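Local coordinates for pyridoxine 4-oxidase (Mesorhizobium loti, PDB 4HA6), which oxidises pyridoxine to pyridoxal with molecular oxygen, using FAD as cofactor, as a member of the GMC oxidoreductase family, at residues A[280-285]-A[467-472]; A[451-456]-A[478-483]; A[20-25]-A[205-210]; A[28-33]-A[210-215]. One frame throughout, in Å; residues are numbered along the deposited sequence.

Contact 1: residues A[280-285]-A[467-472]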
# COMPACT_ATOMS: atom_id res chain seq x y z
N ILE A 280 25.65 12.72 -2.07
CA ILE A 280 25.64 11.98 -0.82
C ILE A 280 25.49 10.49 -1.10
O ILE A 280 24.46 10.05 -1.61
CB ILE A 280 24.50 12.41 0.12
CG1 ILE A 280 24.49 13.93 0.33
CG2 ILE A 280 24.62 11.71 1.45
CD1 ILE A 280 23.26 14.40 1.11
N ASP A 281 26.51 9.71 -0.75
CA ASP A 281 26.45 8.28 -1.06
C ASP A 281 25.63 7.54 0.01
O ASP A 281 26.10 7.31 1.12
CB ASP A 281 27.87 7.70 -1.20
CG ASP A 281 27.86 6.22 -1.52
OD1 ASP A 281 26.83 5.70 -2.00
OD2 ASP A 281 28.90 5.55 -1.30
N MET A 282 24.40 7.18 -0.33
CA MET A 282 23.56 6.43 0.61
C MET A 282 23.18 5.12 -0.08
O MET A 282 22.28 5.09 -0.93
CB MET A 282 22.32 7.23 1.01
CG MET A 282 22.62 8.60 1.63
SD MET A 282 21.16 9.36 2.42
CE MET A 282 20.91 8.23 3.80
N PRO A 283 23.92 4.05 0.25
CA PRO A 283 23.77 2.77 -0.46
C PRO A 283 22.37 2.16 -0.35
O PRO A 283 22.01 1.39 -1.22
CB PRO A 283 24.80 1.88 0.23
CG PRO A 283 25.89 2.85 0.65
CD PRO A 283 25.14 4.11 1.06
N ASP A 284 21.61 2.50 0.68
CA ASP A 284 20.33 1.81 0.89
C ASP A 284 19.11 2.49 0.26
O ASP A 284 17.99 1.97 0.37
CB ASP A 284 20.10 1.54 2.38
CG ASP A 284 20.76 0.26 2.85
OD1 ASP A 284 21.66 -0.25 2.14
OD2 ASP A 284 20.39 -0.23 3.94
N ILE A 285 19.32 3.63 -0.40
CA ILE A 285 18.22 4.29 -1.10
C ILE A 285 17.79 3.47 -2.30
O ILE A 285 18.60 3.15 -3.18
CB ILE A 285 18.58 5.73 -1.54
CG1 ILE A 285 18.55 6.67 -0.33
CG2 ILE A 285 17.57 6.24 -2.60
CD1 ILE A 285 19.06 8.08 -0.60
N LEU A 467 16.07 12.08 6.93
CA LEU A 467 17.18 11.51 6.15
C LEU A 467 18.47 11.69 6.94
O LEU A 467 18.79 12.82 7.33
CB LEU A 467 17.32 12.22 4.80
CG LEU A 467 18.32 11.47 3.91
CD1 LEU A 467 17.57 10.65 2.92
CD2 LEU A 467 19.29 12.42 3.23
N LYS A 468 19.19 10.60 7.19
CA LYS A 468 20.31 10.64 8.14
C LYS A 468 21.42 11.63 7.74
O LYS A 468 22.13 12.14 8.60
CB LYS A 468 20.87 9.23 8.39
CG LYS A 468 19.88 8.28 9.08
CD LYS A 468 20.57 7.11 9.80
CE LYS A 468 19.58 6.43 10.75
NZ LYS A 468 20.18 5.32 11.57
N ALA A 469 21.57 11.91 6.45
CA ALA A 469 22.68 12.75 6.01
C ALA A 469 22.40 14.25 5.99
O ALA A 469 23.29 15.04 5.68
CB ALA A 469 23.19 12.29 4.63
N LEU A 470 21.17 14.65 6.32
CA LEU A 470 20.78 16.07 6.23
C LEU A 470 19.94 16.54 7.42
O LEU A 470 19.35 15.74 8.14
CB LEU A 470 20.04 16.33 4.93
CG LEU A 470 20.84 16.16 3.63
CD1 LEU A 470 19.96 16.35 2.42
CD2 LEU A 470 22.00 17.12 3.58
N ASP A 471 19.86 17.86 7.62
CA ASP A 471 19.17 18.40 8.79
C ASP A 471 17.67 18.70 8.60
O ASP A 471 16.90 18.69 9.56
CB ASP A 471 19.88 19.66 9.29
CG ASP A 471 21.33 19.40 9.67
OD1 ASP A 471 22.17 20.30 9.43
OD2 ASP A 471 21.63 18.30 10.20
N ASN A 472 17.25 19.00 7.38
CA ASN A 472 15.91 19.53 7.21
C ASN A 472 15.09 18.79 6.17
O ASN A 472 14.16 19.36 5.60
CB ASN A 472 15.97 21.02 6.86
CG ASN A 472 16.55 21.25 5.49
OD1 ASN A 472 17.27 20.40 4.95
ND2 ASN A 472 16.24 22.40 4.91
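K468 carries its NZ away from M282, whose CE lies 4.5 Å from the K468 backbone N, to hydrogen bonds with two backbone carbonyls, those of D456 and G454. The long, nearly extended lysine suits this place: its charge is spent on a neighbouring loop, while its backbone stays beside an apolar seam. No hydrogen bond joins 280-285 to 467-472, and their attraction is carried by hydrocarbon and sulfur. The sulfur of M282 faces the isopropyl end of L467, with SD 3.7 Å from CD2 and 3.8 Å from CD1, so both methyls share it. A bend at chi3 (67°) turns the M282 CE back towards L467 CG, 4.1 Å away. With an alanine at position 467, the M282 thioether would probably lose the branched surface it rests on and become freer to turn. The tightest touch is I280 CG2 against A469 CB at 3.5 Å. I280 CG2 stands opposite the backbone N, which brings it to the small methyl of A469, while the other branch ends with CD1 3.9 Å from L470 CD2. Alanine suits this spot in the type I turn L467 to L470, whose closing bond runs from L470 N to L467 O, because both I280 and the sulfur of M282 come close to its CB. I265 of strand 265-266, the parallel partner of 280-281, touches I280, M282, I285 and L470; helix 252-262 packs on I285, and strand 227-235 meets L470 just ahead of strand 473-475.

Contact 2: residues A[451-456]-A[478-483]. With FAD (flavin-adenine dinucleotide), chain B.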
# COMPACT_ATOMS: atom_id res chain seq x y z
N CYS A 451 13.11 3.65 1.34
CA CYS A 451 13.85 4.64 2.09
C CYS A 451 13.77 4.19 3.55
O CYS A 451 13.24 4.91 4.40
CB CYS A 451 13.24 6.03 1.92
SG CYS A 451 13.38 6.74 0.21
N ARG A 452 14.29 2.99 3.83
CA ARG A 452 13.96 2.34 5.11
C ARG A 452 14.37 3.13 6.35
O ARG A 452 15.48 3.69 6.44
CB ARG A 452 14.47 0.90 5.20
CG ARG A 452 15.96 0.79 5.41
CD ARG A 452 16.46 -0.65 5.56
NE ARG A 452 17.91 -0.60 5.60
CZ ARG A 452 18.62 -0.37 6.70
NH1 ARG A 452 17.99 -0.22 7.86
NH2 ARG A 452 19.94 -0.31 6.65
N MET A 453 13.44 3.20 7.29
CA MET A 453 13.71 3.72 8.61
C MET A 453 14.52 2.68 9.38
O MET A 453 14.18 1.48 9.34
CB MET A 453 12.39 4.00 9.32
CG MET A 453 12.53 4.33 10.79
SD MET A 453 10.94 4.67 11.59
CE MET A 453 10.10 3.09 11.38
N GLY A 454 15.58 3.11 10.07
CA GLY A 454 16.36 2.17 10.86
C GLY A 454 17.31 2.89 11.82
O GLY A 454 17.64 4.07 11.62
N LYS A 455 17.75 2.19 12.85
CA LYS A 455 18.68 2.78 13.82
C LYS A 455 20.15 2.56 13.43
O LYS A 455 21.06 3.14 14.04
CB LYS A 455 18.42 2.19 15.20
CG LYS A 455 18.77 0.71 15.32
CD LYS A 455 18.31 0.18 16.69
CE LYS A 455 18.78 -1.24 16.92
NZ LYS A 455 18.27 -2.16 15.87
N ASP A 456 20.39 1.71 12.44
CA ASP A 456 21.75 1.39 12.01
C ASP A 456 22.29 2.51 11.10
O ASP A 456 21.50 3.27 10.52
CB ASP A 456 21.77 0.02 11.31
CG ASP A 456 20.82 -0.04 10.12
OD1 ASP A 456 19.59 0.06 10.33
OD2 ASP A 456 21.30 -0.20 8.97
N ALA A 478 5.16 5.42 2.34
CA ALA A 478 5.34 3.97 2.41
C ALA A 478 6.80 3.56 2.25
O ALA A 478 7.16 2.45 2.62
CB ALA A 478 4.49 3.25 1.37
N SER A 479 7.62 4.45 1.70
CA SER A 479 9.03 4.10 1.49
C SER A 479 9.80 3.86 2.81
O SER A 479 10.78 3.10 2.82
CB SER A 479 9.71 5.19 0.66
OG SER A 479 9.84 6.38 1.43
N ILE A 480 9.39 4.49 3.91
CA ILE A 480 10.14 4.30 5.16
C ILE A 480 9.87 2.97 5.89
O ILE A 480 10.65 2.60 6.79
CB ILE A 480 9.98 5.47 6.15
CG1 ILE A 480 8.56 5.50 6.75
CG2 ILE A 480 10.43 6.80 5.53
CD1 ILE A 480 8.49 4.85 8.15
N MET A 481 8.78 2.28 5.53
CA MET A 481 8.38 1.04 6.21
C MET A 481 9.53 0.05 6.25
O MET A 481 10.03 -0.37 5.20
CB MET A 481 7.19 0.39 5.49
CG MET A 481 5.95 1.30 5.45
SD MET A 481 4.55 0.61 4.52
CE MET A 481 4.22 -0.88 5.49
N PRO A 482 9.98 -0.32 7.46
CA PRO A 482 11.04 -1.34 7.59
C PRO A 482 10.58 -2.65 6.97
O PRO A 482 11.35 -3.32 6.29
CB PRO A 482 11.21 -1.48 9.11
CG PRO A 482 10.82 -0.09 9.65
CD PRO A 482 9.67 0.32 8.76
N ASN A 483 9.31 -2.99 7.21
CA ASN A 483 8.72 -4.18 6.64
C ASN A 483 7.22 -4.00 6.42
O ASN A 483 6.55 -3.23 7.11
CB ASN A 483 8.96 -5.40 7.53
CG ASN A 483 8.53 -5.16 8.97
OD1 ASN A 483 9.34 -4.84 9.83
ND2 ASN A 483 7.23 -5.29 9.23
PA FAD B . 0.88 7.71 -2.86
O1A FAD B . -0.50 7.72 -2.20
O2A FAD B . 1.08 6.85 -4.08
O5B FAD B . 1.24 9.25 -3.21
C5B FAD B . 2.33 9.65 -4.04
C4B FAD B . 1.91 11.00 -4.62
O4B FAD B . 3.03 11.82 -4.93
C3B FAD B . 1.12 10.81 -5.91
O3B FAD B . -0.02 11.67 -5.82
C2B FAD B . 2.08 11.26 -7.01
O2B FAD B . 1.37 11.82 -8.13
C1B FAD B . 2.95 12.29 -6.29
N9A FAD B . 4.34 12.42 -6.81
C8A FAD B . 5.18 11.41 -7.14
N7A FAD B . 6.38 11.91 -7.55
C5A FAD B . 6.33 13.26 -7.48
C6A FAD B . 7.26 14.39 -7.75
N6A FAD B . 8.53 14.16 -8.20
N1A FAD B . 6.79 15.65 -7.53
C2A FAD B . 5.55 15.89 -7.08
N3A FAD B . 4.66 14.90 -6.81
C4A FAD B . 4.98 13.58 -6.98
N1 FAD B . -3.93 -0.10 0.36
C2 FAD B . -4.80 -0.52 1.30
O2 FAD B . -4.47 -0.43 2.50
N3 FAD B . -6.00 -1.05 0.99
C4 FAD B . -6.42 -1.19 -0.28
O4 FAD B . -7.53 -1.71 -0.55
C4X FAD B . -5.51 -0.76 -1.37
N5 FAD B . -5.85 -0.87 -2.67
C5X FAD B . -5.01 -0.45 -3.65
C6 FAD B . -5.36 -0.56 -4.99
C7 FAD B . -4.51 -0.12 -5.99
C7M FAD B . -4.91 -0.25 -7.44
C8 FAD B . -3.19 0.49 -5.63
C8M FAD B . -2.27 0.96 -6.72
C9 FAD B . -2.83 0.61 -4.29
C9A FAD B . -3.69 0.16 -3.29
N10 FAD B . -3.33 0.27 -1.94
C10 FAD B . -4.22 -0.18 -0.96
C1' FAD B . -2.03 0.85 -1.57
C2' FAD B . -2.15 2.26 -1.02
O2' FAD B . -3.02 3.05 -1.84
C3' FAD B . -0.74 2.86 -1.01
O3' FAD B . 0.14 1.94 -0.33
C4' FAD B . -0.71 4.22 -0.34
O4' FAD B . -1.64 5.07 -1.02
C5' FAD B . 0.70 4.82 -0.36
O5' FAD B . 0.59 6.22 -0.12
P FAD B . 1.89 7.15 -0.23
O1P FAD B . 1.63 8.50 0.42
O2P FAD B . 3.11 6.35 0.18
O3P FAD B . 2.03 7.33 -1.82
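Segments 451-456 and 478-483 are tied by two backbone hydrogen bonds, C451 N to S479 O at 2.8 Å and M453 N to I480 O at 2.9 Å, so that alternate amides of one loop use successive carbonyls of the other. The two loops bracket strand 473-475, an outermost strand of the Rossmann-type FAD-binding sheet: 451-456 comes before it and 478-483 after. The bonds differ in approach: C451 N comes from well above the carbonyl plane of S479, whereas M453 N lies only 18° from that of I480. Between them I480 CA leans on C451 O at 3.2 Å, a CA-H...O contact. Compact side chains fit so close a backbone pairing: C451 CB sits 3.5 Å from S479 OG, and that hydroxyl is bonded to D477. M453 is the long apolar cover. Bent at chi3 (62°), it brings CE to the CG-CD edge of P482, 3.7 Å from CG, with I480 CD1 alongside at 4.0 Å. R452 points its CB away from this seam and grips D456 end-on in a salt bridge, NH1 to OD1 and NH2 to OD2, both oxygens close to the guanidinium plane, while NH2 also meets D284. G454 suits its place because a CB there would run into R452 NH1. Beyond the seam, A478, with little side chain to obstruct the cofactor, gives its backbone N to the FAD phosphate oxygen O2P at 3.1 Å, in a nearly straight bond (166°).

Contact 3: residues A[20-25]-A[205-210]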
# COMPACT_ATOMS: atom_id res chain seq x y z
N LEU A 20 -0.26 19.70 9.17
CA LEU A 20 0.77 20.70 9.39
C LEU A 20 0.17 22.11 9.38
O LEU A 20 0.51 22.94 10.22
CB LEU A 20 1.91 20.57 8.36
CG LEU A 20 2.63 19.22 8.41
CD1 LEU A 20 3.90 19.18 7.56
CD2 LEU A 20 2.95 18.86 9.84
N SER A 21 -0.76 22.37 8.47
CA SER A 21 -1.34 23.71 8.34
C SER A 21 -2.34 24.06 9.44
O SER A 21 -2.84 25.19 9.49
CB SER A 21 -1.99 23.88 6.97
OG SER A 21 -3.07 22.99 6.83
N GLU A 22 -2.63 23.11 10.33
CA GLU A 22 -3.42 23.40 11.53
C GLU A 22 -2.71 24.43 12.43
O GLU A 22 -3.36 25.14 13.20
CB GLU A 22 -3.74 22.11 12.28
CG GLU A 22 -4.77 21.26 11.54
CD GLU A 22 -5.08 19.95 12.25
OE1 GLU A 22 -4.59 19.75 13.37
OE2 GLU A 22 -5.81 19.13 11.66
N ASP A 23 -1.39 24.50 12.31
CA ASP A 23 -0.60 25.56 12.94
C ASP A 23 -0.68 26.83 12.09
O ASP A 23 -0.11 26.90 11.00
CB ASP A 23 0.86 25.11 13.09
CG ASP A 23 1.74 26.15 13.79
OD1 ASP A 23 1.22 27.19 14.26
OD2 ASP A 23 2.97 25.91 13.88
N PRO A 24 -1.38 27.85 12.60
CA PRO A 24 -1.54 29.08 11.82
C PRO A 24 -0.22 29.81 11.60
O PRO A 24 -0.14 30.68 10.74
CB PRO A 24 -2.50 29.93 12.68
CG PRO A 24 -2.39 29.35 14.07
CD PRO A 24 -2.12 27.88 13.87
N ASP A 25 0.81 29.47 12.37
CA ASP A 25 2.11 30.13 12.25
C ASP A 25 3.00 29.38 11.26
O ASP A 25 4.15 29.75 11.02
CB ASP A 25 2.79 30.18 13.62
CG ASP A 25 1.93 30.86 14.68
OD1 ASP A 25 1.27 31.88 14.38
OD2 ASP A 25 1.89 30.35 15.83
N ARG A 205 -8.68 23.45 2.70
CA ARG A 205 -8.17 24.08 1.48
C ARG A 205 -8.30 25.61 1.52
O ARG A 205 -7.52 26.32 0.89
CB ARG A 205 -8.86 23.51 0.24
CG ARG A 205 -8.60 22.02 -0.04
CD ARG A 205 -9.50 21.51 -1.17
NE ARG A 205 -9.26 20.12 -1.59
CZ ARG A 205 -8.58 19.78 -2.68
NH1 ARG A 205 -8.08 20.72 -3.47
NH2 ARG A 205 -8.40 18.50 -3.00
N GLY A 206 -9.27 26.11 2.28
CA GLY A 206 -9.48 27.54 2.38
C GLY A 206 -8.47 28.28 3.24
O GLY A 206 -8.42 29.51 3.22
N ARG A 207 -7.65 27.54 4.00
CA ARG A 207 -6.68 28.16 4.91
C ARG A 207 -5.70 29.05 4.15
O ARG A 207 -5.15 28.64 3.12
CB ARG A 207 -5.91 27.09 5.70
CG ARG A 207 -6.78 26.25 6.63
CD ARG A 207 -5.99 25.13 7.30
NE ARG A 207 -6.85 24.39 8.22
CZ ARG A 207 -6.57 23.19 8.75
NH1 ARG A 207 -5.43 22.57 8.44
NH2 ARG A 207 -7.43 22.61 9.57
N LYS A 208 -5.45 30.25 4.67
CA LYS A 208 -4.59 31.21 3.97
C LYS A 208 -3.11 30.80 4.04
O LYS A 208 -2.29 31.31 3.28
CB LYS A 208 -4.77 32.63 4.53
CG LYS A 208 -3.82 32.96 5.68
CD LYS A 208 -4.55 33.03 7.01
CE LYS A 208 -5.27 34.37 7.18
NZ LYS A 208 -6.00 34.46 8.48
N ASN A 209 -2.79 29.86 4.93
CA ASN A 209 -1.42 29.38 5.09
C ASN A 209 -1.14 28.08 4.33
O ASN A 209 -0.01 27.56 4.35
CB ASN A 209 -1.07 29.22 6.57
CG ASN A 209 -1.94 28.18 7.26
OD1 ASN A 209 -3.07 27.94 6.84
ND2 ASN A 209 -1.41 27.56 8.31
N LEU A 210 -2.16 27.53 3.67
CA LEU A 210 -1.96 26.34 2.85
C LEU A 210 -2.06 26.70 1.37
O LEU A 210 -3.02 27.35 0.93
CB LEU A 210 -2.99 25.25 3.20
CG LEU A 210 -2.97 23.99 2.33
CD1 LEU A 210 -1.59 23.33 2.37
CD2 LEU A 210 -4.06 23.00 2.74
O HOH W 1 -6.80 20.00 9.42
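S21, R207 and N209 build this contact from three polar groups. The S21 hydroxyl meets the guanidinium of R207 at its edge, exactly in plane, accepting from NH1 with OG 2.9 Å away; OG also bonds the carbonyls of A17 and A18 in the last turn of helix 11-20. Serine is small enough to be buried here and polar enough to link the end of that helix to the arginine. R207 reaches it by an extended chain, and its guanidinium is overlaid by E22: CA lies over one face, and E22 CG is 3.4 Å from NH1. The carboxylate of E22, turned 81° from the guanidinium, is joined to R207 through water 1, which accepts from NH2 at 2.7 Å and donates to OE2 at 2.6 Å; E22 OE1 makes a salt bridge with R19. A methionine in place of R207 would probably leave S21 OG without its donor and that water without its link to this loop. N209 works on the backbone instead. Its ND2 donates to S21 O at 3.0 Å, almost in its own amide plane, and to S26 O as well, so an asparagine amide clasps the turn L20 to D23. Beneath the polar layer, L210 CB touches S21 CB at 4.1 Å. The contact thus pins the turn between helix 11-20 and strand 28-31 against the one leading from helix 202-205 into strand 210-213, where N209 also pairs with V28 through backbone.

Contact 4: residues A[28-33]-A[210-215]. With FAD (flavin-adenine dinucleotide), chain B.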
# COMPACT_ATOMS: atom_id res chain seq x y z
N VAL A 28 2.52 26.29 4.68
CA VAL A 28 2.64 24.96 4.09
C VAL A 28 2.34 24.99 2.59
O VAL A 28 1.30 25.50 2.17
CB VAL A 28 1.68 23.98 4.77
CG1 VAL A 28 1.74 22.58 4.11
CG2 VAL A 28 1.99 23.90 6.27
N LEU A 29 3.26 24.46 1.80
CA LEU A 29 3.05 24.30 0.36
C LEU A 29 3.00 22.82 -0.01
O LEU A 29 3.91 22.05 0.35
CB LEU A 29 4.16 25.01 -0.43
CG LEU A 29 4.28 24.70 -1.92
CD1 LEU A 29 3.05 25.20 -2.67
CD2 LEU A 29 5.57 25.32 -2.49
N LEU A 30 1.95 22.41 -0.72
CA LEU A 30 1.83 21.03 -1.19
C LEU A 30 2.07 20.99 -2.70
O LEU A 30 1.40 21.70 -3.45
CB LEU A 30 0.44 20.47 -0.85
CG LEU A 30 0.14 19.05 -1.32
CD1 LEU A 30 1.18 18.08 -0.79
CD2 LEU A 30 -1.27 18.61 -0.92
N ILE A 31 3.03 20.17 -3.14
CA ILE A 31 3.34 20.08 -4.58
C ILE A 31 2.98 18.70 -5.14
O ILE A 31 3.59 17.70 -4.75
CB ILE A 31 4.84 20.38 -4.87
CG1 ILE A 31 5.25 21.70 -4.23
CG2 ILE A 31 5.12 20.38 -6.38
CD1 ILE A 31 6.72 22.05 -4.46
N GLU A 32 1.99 18.67 -6.03
CA GLU A 32 1.49 17.41 -6.59
C GLU A 32 1.71 17.32 -8.09
O GLU A 32 1.38 18.25 -8.83
CB GLU A 32 -0.02 17.24 -6.28
CG GLU A 32 -0.71 16.14 -7.09
CD GLU A 32 -0.07 14.77 -6.91
OE1 GLU A 32 0.46 14.49 -5.80
OE2 GLU A 32 -0.10 13.96 -7.88
N ALA A 33 2.26 16.20 -8.54
CA ALA A 33 2.53 15.99 -9.96
C ALA A 33 1.23 15.92 -10.79
O ALA A 33 1.19 16.35 -11.95
CB ALA A 33 3.36 14.72 -10.16
N LEU A 210 -2.16 27.53 3.67
CA LEU A 210 -1.96 26.34 2.85
C LEU A 210 -2.06 26.70 1.37
O LEU A 210 -3.02 27.35 0.93
CB LEU A 210 -2.99 25.25 3.20
CG LEU A 210 -2.97 23.99 2.33
CD1 LEU A 210 -1.59 23.33 2.37
CD2 LEU A 210 -4.06 23.00 2.74
N THR A 211 -1.05 26.29 0.60
CA THR A 211 -1.04 26.49 -0.84
C THR A 211 -0.85 25.13 -1.48
O THR A 211 0.04 24.36 -1.08
CB THR A 211 0.12 27.42 -1.28
OG1 THR A 211 0.03 28.66 -0.56
CG2 THR A 211 0.09 27.69 -2.79
N ILE A 212 -1.71 24.81 -2.43
CA ILE A 212 -1.59 23.55 -3.15
C ILE A 212 -1.23 23.84 -4.61
O ILE A 212 -1.87 24.67 -5.25
CB ILE A 212 -2.86 22.69 -3.06
CG1 ILE A 212 -3.19 22.37 -1.60
CG2 ILE A 212 -2.69 21.40 -3.87
CD1 ILE A 212 -4.54 21.69 -1.41
N LEU A 213 -0.19 23.18 -5.09
CA LEU A 213 0.30 23.36 -6.45
C LEU A 213 0.19 22.03 -7.19
O LEU A 213 0.85 21.05 -6.81
CB LEU A 213 1.75 23.87 -6.39
CG LEU A 213 2.46 24.33 -7.65
CD1 LEU A 213 1.51 25.07 -8.58
CD2 LEU A 213 3.63 25.23 -7.26
N THR A 214 -0.65 21.98 -8.23
CA THR A 214 -0.85 20.75 -8.99
C THR A 214 -0.15 20.76 -10.34
O THR A 214 0.46 21.76 -10.73
CB THR A 214 -2.35 20.47 -9.24
OG1 THR A 214 -2.93 21.61 -9.89
CG2 THR A 214 -3.08 20.22 -7.93
N GLY A 215 -0.24 19.65 -11.07
CA GLY A 215 0.46 19.50 -12.34
C GLY A 215 1.93 19.87 -12.29
O GLY A 215 2.51 20.27 -13.31
PA FAD B . 0.88 7.71 -2.86
O1A FAD B . -0.50 7.72 -2.20
O2A FAD B . 1.08 6.85 -4.08
O5B FAD B . 1.24 9.25 -3.21
C5B FAD B . 2.33 9.65 -4.04
C4B FAD B . 1.91 11.00 -4.62
O4B FAD B . 3.03 11.82 -4.93
C3B FAD B . 1.12 10.81 -5.91
O3B FAD B . -0.02 11.67 -5.82
C2B FAD B . 2.08 11.26 -7.01
O2B FAD B . 1.37 11.82 -8.13
C1B FAD B . 2.95 12.29 -6.29
N9A FAD B . 4.34 12.42 -6.81
C8A FAD B . 5.18 11.41 -7.14
N7A FAD B . 6.38 11.91 -7.55
C5A FAD B . 6.33 13.26 -7.48
C6A FAD B . 7.26 14.39 -7.75
N6A FAD B . 8.53 14.16 -8.20
N1A FAD B . 6.79 15.65 -7.53
C2A FAD B . 5.55 15.89 -7.08
N3A FAD B . 4.66 14.90 -6.81
C4A FAD B . 4.98 13.58 -6.98
N1 FAD B . -3.93 -0.10 0.36
C2 FAD B . -4.80 -0.52 1.30
O2 FAD B . -4.47 -0.43 2.50
N3 FAD B . -6.00 -1.05 0.99
C4 FAD B . -6.42 -1.19 -0.28
O4 FAD B . -7.53 -1.71 -0.55
C4X FAD B . -5.51 -0.76 -1.37
N5 FAD B . -5.85 -0.87 -2.67
C5X FAD B . -5.01 -0.45 -3.65
C6 FAD B . -5.36 -0.56 -4.99
C7 FAD B . -4.51 -0.12 -5.99
C7M FAD B . -4.91 -0.25 -7.44
C8 FAD B . -3.19 0.49 -5.63
C8M FAD B . -2.27 0.96 -6.72
C9 FAD B . -2.83 0.61 -4.29
C9A FAD B . -3.69 0.16 -3.29
N10 FAD B . -3.33 0.27 -1.94
C10 FAD B . -4.22 -0.18 -0.96
C1' FAD B . -2.03 0.85 -1.57
C2' FAD B . -2.15 2.26 -1.02
O2' FAD B . -3.02 3.05 -1.84
C3' FAD B . -0.74 2.86 -1.01
O3' FAD B . 0.14 1.94 -0.33
C4' FAD B . -0.71 4.22 -0.34
O4' FAD B . -1.64 5.07 -1.02
C5' FAD B . 0.70 4.82 -0.36
O5' FAD B . 0.59 6.22 -0.12
P FAD B . 1.89 7.15 -0.23
O1P FAD B . 1.63 8.50 0.42
O2P FAD B . 3.11 6.35 0.18
O3P FAD B . 2.03 7.33 -1.82
O HOH W 2 1.03 28.43 1.67
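V28 to I31 and L210 to L213 run side by side as parallel strands, V28 level with L210 and I31 with L213, their axes 4.7 Å apart at an angle of 15°. The tight part is the backbone ladder. T211 N donates to V28 O, L30 N to T211 O, L213 N to L30 O at 2.7 Å, and E32 N to L213 O. On the face of V28, L30, L210 and I212, the first three are buried: V28 CG1 meets L210 CD1 at 3.8 Å, and L20 and A17 of helix 11-20 cover V28 and L30. The beta-branched V28 and the leucines suit a buried strand with a helix laid over it. The other face is looser. L29, its CG opposite the backbone N (chi1 166°), sets CD1 3.9 Å from T211 CG2 and 4.2 Å from L213 CB, yet L213 itself is exposed and T211 partly so. There water 2 donates to V28 O at 3.0 Å and also meets the T211 hydroxyl, a polar group fitting for an edge strand. At the end of the ladder, E32 gives one oxygen to each ribose hydroxyl of FAD, OE1 accepting from O3B at 2.9 Å and OE2 from O2B at 2.6 Å, while the backbone amides of G9 and G34 also bond to the carboxylate, at OE1 and OE2. An acidic residue at the end of the second strand, clasping the adenosine ribose, is characteristic of Rossmann-type folds that bind FAD or NAD.

How the contacts relate
Contacts 3 and 4 belong to one corner of the Rossmann-type sheet and share L210: contact 4 is a ladder of strands, buried on one side and open to solvent at its edge, while contact 3 is the polar surface where the chain enters those same two strands. Contacts 1 and 2 lie near the opposite edge of the same sheet, around strand 473-475. They touch through the D284 to R452 salt bridge and the lysine K468, yet contact 1 is apolar side-chain packing away from the FAD, and contact 2, the more buried, relies on backbone bonds. Contacts 2 and 4, centres about 25 Å apart, both reach FAD, one at a phosphate and the other at the ribose.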